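Local coordinates for protein superoxide dismutase (PDB 4FFK) that catalyses the dismutation of superoxide to dioxygen and hydrogen peroxide, probably by cycling its bound iron between the ferric and ferrous states, at residues A77-R80 / D81-N85; D125-K128 / K129-D133. All coordinates share one frame; numbering follows the deposited sequence.

Overall arrangement
Contact 1 and contact 2 are each two successive turns of one helix, 77-85 within helix 75-97 and 125-133 within helix 124-136, on opposite sides of the chain's centre with their nearest atoms about 18 Å apart. Residues 77-85, in the alpha-hairpin domain, are buried once the tetramer is counted. Residues 125-133, in the C-terminal domain, are two-sided: phenylalanines and a leucine face the antiparallel sheet and helix 111-121, while lysines and aspartates lie on the more exposed side, part of it against the second subunit. Contact 1 thus combines intersubunit charge pairs with apolar packing on helix 37-66; contact 2 is aromatic inside and ionic on its other side.

Contact 1. Residues A77-R80 / D81-N85; sequences AVSR and DFEFN
Ala77 O receives the amide of Asp81 (N to O 2.9 Å), the first of four successive i to i+4 bonds that make this piece of helix 75-97 regular. The Asp81 carboxylate lies by the same carbonyl, its OD1 3.2 Å from Ala77 O; two acceptors cannot bond, and OD1 instead forms a salt bridge with Arg76 of the third subunit. Val78 O takes the amide of Phe82 (N to O 2.8 Å). Ser79 O accepts from Glu83 N. Glu83, with CG beside its own backbone N (chi1 -73°), lays its carboxylate along the preceding turn, OE2 3.1 Å from Ser79 O, two acceptors side by side. Arg80 O binds Phe84 N (2.9 Å). In the second subunit, Gln159 N donates to Glu83 OE2, and Glu161 and Glu139 form salt bridges with NH2 of the extended Arg80 chain. Asp81 O holds two donors of Asn85, one turn ahead: the backbone N and ND2 (2.7 Å to the latter), from opposite faces of its plane. Replacing Asp81 by alanine is likely to leave Arg76 of the third subunit without its carboxylate and its positive charge unmatched there. In the alpha-hairpin domain of this iron/manganese superoxide dismutase, Val78 and Phe82 pack on Ala58 of helix 37-66. The four carbonyls of 77-80 are each met by an amide one turn on, whereas the buried carboxylates and guanidinium find partners across subunit boundaries, consistent with a part for these residues in holding the four subunits together.

Contact 2. Residues D125-K128 / K129-D133; sequences DKFK and KLFGD
Phe127 and Phe131, one helical turn apart, lie side by side and point the same way. Phe131 CB is held 3.2 Å from Phe127 O and sits over one face of the Phe127 ring. This CH-pi contact, 4.0 Å from CB to the ring centroid, lies 22° off the normal, displaced toward the rim where CE1 is the nearest atom. CG then meets Phe127 CZ at 3.8 Å, and CD2 comes equally close to Phe127 CE1. Beyond these the ring leads away from its neighbour toward Ala144 and Leu146. Both rings have CG anti to the backbone N (chi1 161° in Phe127), which carries them in the same direction, yet their planes are inclined by 31° and the pair remains oblique. The Phe131 N to Phe127 O bond is short, 2.6 Å, and nearly straight. On the more exposed side the Lys129 chain bends at chi2, and NZ reaches Asp133 OD2 at 2.8 Å on its syn lone pair, an i to i+4 salt bridge; Lys126 NZ is bound to Leu66 O of the second subunit. Inward, Phe127, Leu130 and Phe131 all rest on Ile157 of strand 155-161, the two phenylalanines also touch Leu146 of strand 142-148, and helix 111-121 adds Ile117 against Phe127 and Phe121 against Phe127 and Leu130, so the helix packs on sheet and preceding helix together.

Contact 1. Residues A77-R80 / D81-N85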
# COMPACT_ATOMS: atom_id res chain seq x y z
N ALA A 77 8.87 9.85 -5.86
CA ALA A 77 9.68 8.63 -5.94
C ALA A 77 10.76 8.69 -4.90
O ALA A 77 11.02 7.70 -4.24
CB ALA A 77 10.30 8.44 -7.34
N VAL A 78 11.41 9.84 -4.75
CA VAL A 78 12.49 9.97 -3.75
C VAL A 78 11.98 9.87 -2.31
O VAL A 78 12.59 9.26 -1.50
CB VAL A 78 13.27 11.24 -3.98
CG1 VAL A 78 14.46 11.31 -3.03
CG2 VAL A 78 13.78 11.16 -5.41
N SER A 79 10.80 10.43 -2.06
CA SER A 79 10.15 10.30 -0.78
C SER A 79 9.92 8.81 -0.48
O SER A 79 10.25 8.35 0.63
CB SER A 79 8.82 11.03 -0.78
OG SER A 79 9.03 12.41 -1.01
N ARG A 80 9.28 8.13 -1.41
CA ARG A 80 8.94 6.70 -1.22
C ARG A 80 10.23 5.93 -0.97
O ARG A 80 10.31 5.05 -0.12
CB ARG A 80 8.24 6.18 -2.47
CG ARG A 80 6.80 6.66 -2.58
CD ARG A 80 6.28 6.26 -3.90
NE ARG A 80 4.83 6.44 -3.92
CZ ARG A 80 4.12 6.29 -5.02
NH1 ARG A 80 4.73 6.09 -6.18
NH2 ARG A 80 2.80 6.32 -4.97
N ASP A 81 11.24 6.24 -1.78
CA ASP A 81 12.54 5.55 -1.65
C ASP A 81 13.13 5.80 -0.32
O ASP A 81 13.59 4.84 0.34
CB ASP A 81 13.51 6.05 -2.75
CG ASP A 81 13.17 5.52 -4.11
OD1 ASP A 81 12.19 4.75 -4.36
OD2 ASP A 81 13.88 5.95 -5.03
N PHE A 82 13.16 7.05 0.10
CA PHE A 82 13.77 7.39 1.35
C PHE A 82 13.03 6.66 2.50
O PHE A 82 13.65 6.07 3.39
CB PHE A 82 13.72 8.89 1.63
CG PHE A 82 14.06 9.22 3.04
CD1 PHE A 82 13.10 9.66 3.95
CD2 PHE A 82 15.39 8.95 3.50
CE1 PHE A 82 13.48 9.89 5.30
CE2 PHE A 82 15.71 9.18 4.79
CZ PHE A 82 14.78 9.61 5.69
N GLU A 83 11.72 6.72 2.45
CA GLU A 83 10.90 6.30 3.59
C GLU A 83 10.95 4.78 3.70
O GLU A 83 11.01 4.23 4.86
CB GLU A 83 9.48 6.81 3.40
CG GLU A 83 9.53 8.32 3.64
CD GLU A 83 8.25 8.94 3.31
OE1 GLU A 83 7.23 8.63 4.00
OE2 GLU A 83 8.26 9.84 2.46
N PHE A 84 10.89 4.11 2.58
CA PHE A 84 10.98 2.67 2.68
C PHE A 84 12.32 2.26 3.27
O PHE A 84 12.43 1.42 4.13
CB PHE A 84 10.91 2.05 1.32
CG PHE A 84 11.26 0.53 1.29
CD1 PHE A 84 10.32 -0.41 1.70
CD2 PHE A 84 12.52 0.06 0.83
CE1 PHE A 84 10.60 -1.75 1.63
CE2 PHE A 84 12.78 -1.31 0.75
CZ PHE A 84 11.79 -2.23 1.19
N ASN A 85 13.36 2.84 2.70
CA ASN A 85 14.69 2.41 3.16
C ASN A 85 15.06 2.90 4.50
O ASN A 85 15.69 2.15 5.26
CB ASN A 85 15.77 2.79 2.15
CG ASN A 85 15.67 2.01 0.94
OD1 ASN A 85 16.03 0.80 0.88
ND2 ASN A 85 15.12 2.64 -0.11

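Contact 2. Residues D125-K128 / K129-D133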
# COMPACT_ATOMS: atom_id res chain seq x y z
N ASP A 125 1.42 -13.77 28.63
CA ASP A 125 0.98 -14.82 27.70
C ASP A 125 -0.07 -14.34 26.69
O ASP A 125 -0.02 -14.72 25.52
CB ASP A 125 0.51 -16.09 28.47
CG ASP A 125 1.68 -16.86 29.10
OD1 ASP A 125 2.82 -16.78 28.59
OD2 ASP A 125 1.47 -17.54 30.13
N LYS A 126 -1.00 -13.50 27.14
CA LYS A 126 -1.98 -12.92 26.24
C LYS A 126 -1.28 -11.97 25.24
O LYS A 126 -1.59 -12.01 24.07
CB LYS A 126 -3.10 -12.21 26.98
CG LYS A 126 -4.10 -13.12 27.65
CD LYS A 126 -4.88 -12.31 28.69
CE LYS A 126 -5.93 -13.16 29.37
NZ LYS A 126 -7.26 -12.84 28.78
N PHE A 127 -0.33 -11.19 25.72
CA PHE A 127 0.45 -10.32 24.84
C PHE A 127 1.23 -11.17 23.85
O PHE A 127 1.13 -11.00 22.63
CB PHE A 127 1.41 -9.49 25.61
CG PHE A 127 2.52 -8.93 24.76
CD1 PHE A 127 2.27 -7.90 23.82
CD2 PHE A 127 3.81 -9.47 24.83
CE1 PHE A 127 3.33 -7.40 23.03
CE2 PHE A 127 4.85 -8.97 24.07
CZ PHE A 127 4.60 -7.92 23.14
N LYS A 128 2.00 -12.10 24.39
CA LYS A 128 2.78 -13.01 23.54
C LYS A 128 1.96 -13.67 22.43
O LYS A 128 2.39 -13.77 21.24
CB LYS A 128 3.51 -14.05 24.40
CG LYS A 128 4.21 -15.07 23.55
CD LYS A 128 4.99 -16.05 24.41
CE LYS A 128 5.55 -17.18 23.54
NZ LYS A 128 6.74 -17.77 24.23
N LYS A 129 0.78 -14.15 22.79
CA LYS A 129 -0.11 -14.71 21.81
C LYS A 129 -0.56 -13.72 20.77
O LYS A 129 -0.62 -14.03 19.60
CB LYS A 129 -1.32 -15.24 22.51
CG LYS A 129 -2.49 -15.62 21.62
CD LYS A 129 -2.20 -16.83 20.84
CE LYS A 129 -3.41 -17.18 19.99
NZ LYS A 129 -2.94 -17.73 18.67
N LEU A 130 -0.93 -12.53 21.21
CA LEU A 130 -1.48 -11.59 20.24
C LEU A 130 -0.31 -11.07 19.41
O LEU A 130 -0.43 -10.93 18.22
CB LEU A 130 -2.14 -10.43 20.94
CG LEU A 130 -2.79 -9.30 20.13
CD1 LEU A 130 -3.88 -9.82 19.20
CD2 LEU A 130 -3.34 -8.22 21.12
N PHE A 131 0.80 -10.77 20.06
CA PHE A 131 1.95 -10.26 19.33
C PHE A 131 2.47 -11.28 18.31
O PHE A 131 2.75 -10.94 17.14
CB PHE A 131 3.05 -9.89 20.26
CG PHE A 131 4.16 -9.12 19.59
CD1 PHE A 131 5.30 -9.74 19.15
CD2 PHE A 131 3.99 -7.75 19.30
CE1 PHE A 131 6.33 -8.97 18.52
CE2 PHE A 131 5.02 -7.03 18.65
CZ PHE A 131 6.16 -7.65 18.30
N GLY A 132 2.62 -12.54 18.75
CA GLY A 132 2.94 -13.63 17.84
C GLY A 132 2.00 -13.73 16.68
O GLY A 132 2.42 -13.92 15.52
N ASP A 133 0.70 -13.62 16.94
CA ASP A 133 -0.23 -13.69 15.87
C ASP A 133 -0.11 -12.48 14.94
O ASP A 133 -0.26 -12.64 13.72
CB ASP A 133 -1.65 -13.77 16.36
CG ASP A 133 -2.01 -15.14 16.95
OD1 ASP A 133 -1.19 -16.08 16.85
OD2 ASP A 133 -3.16 -15.25 17.45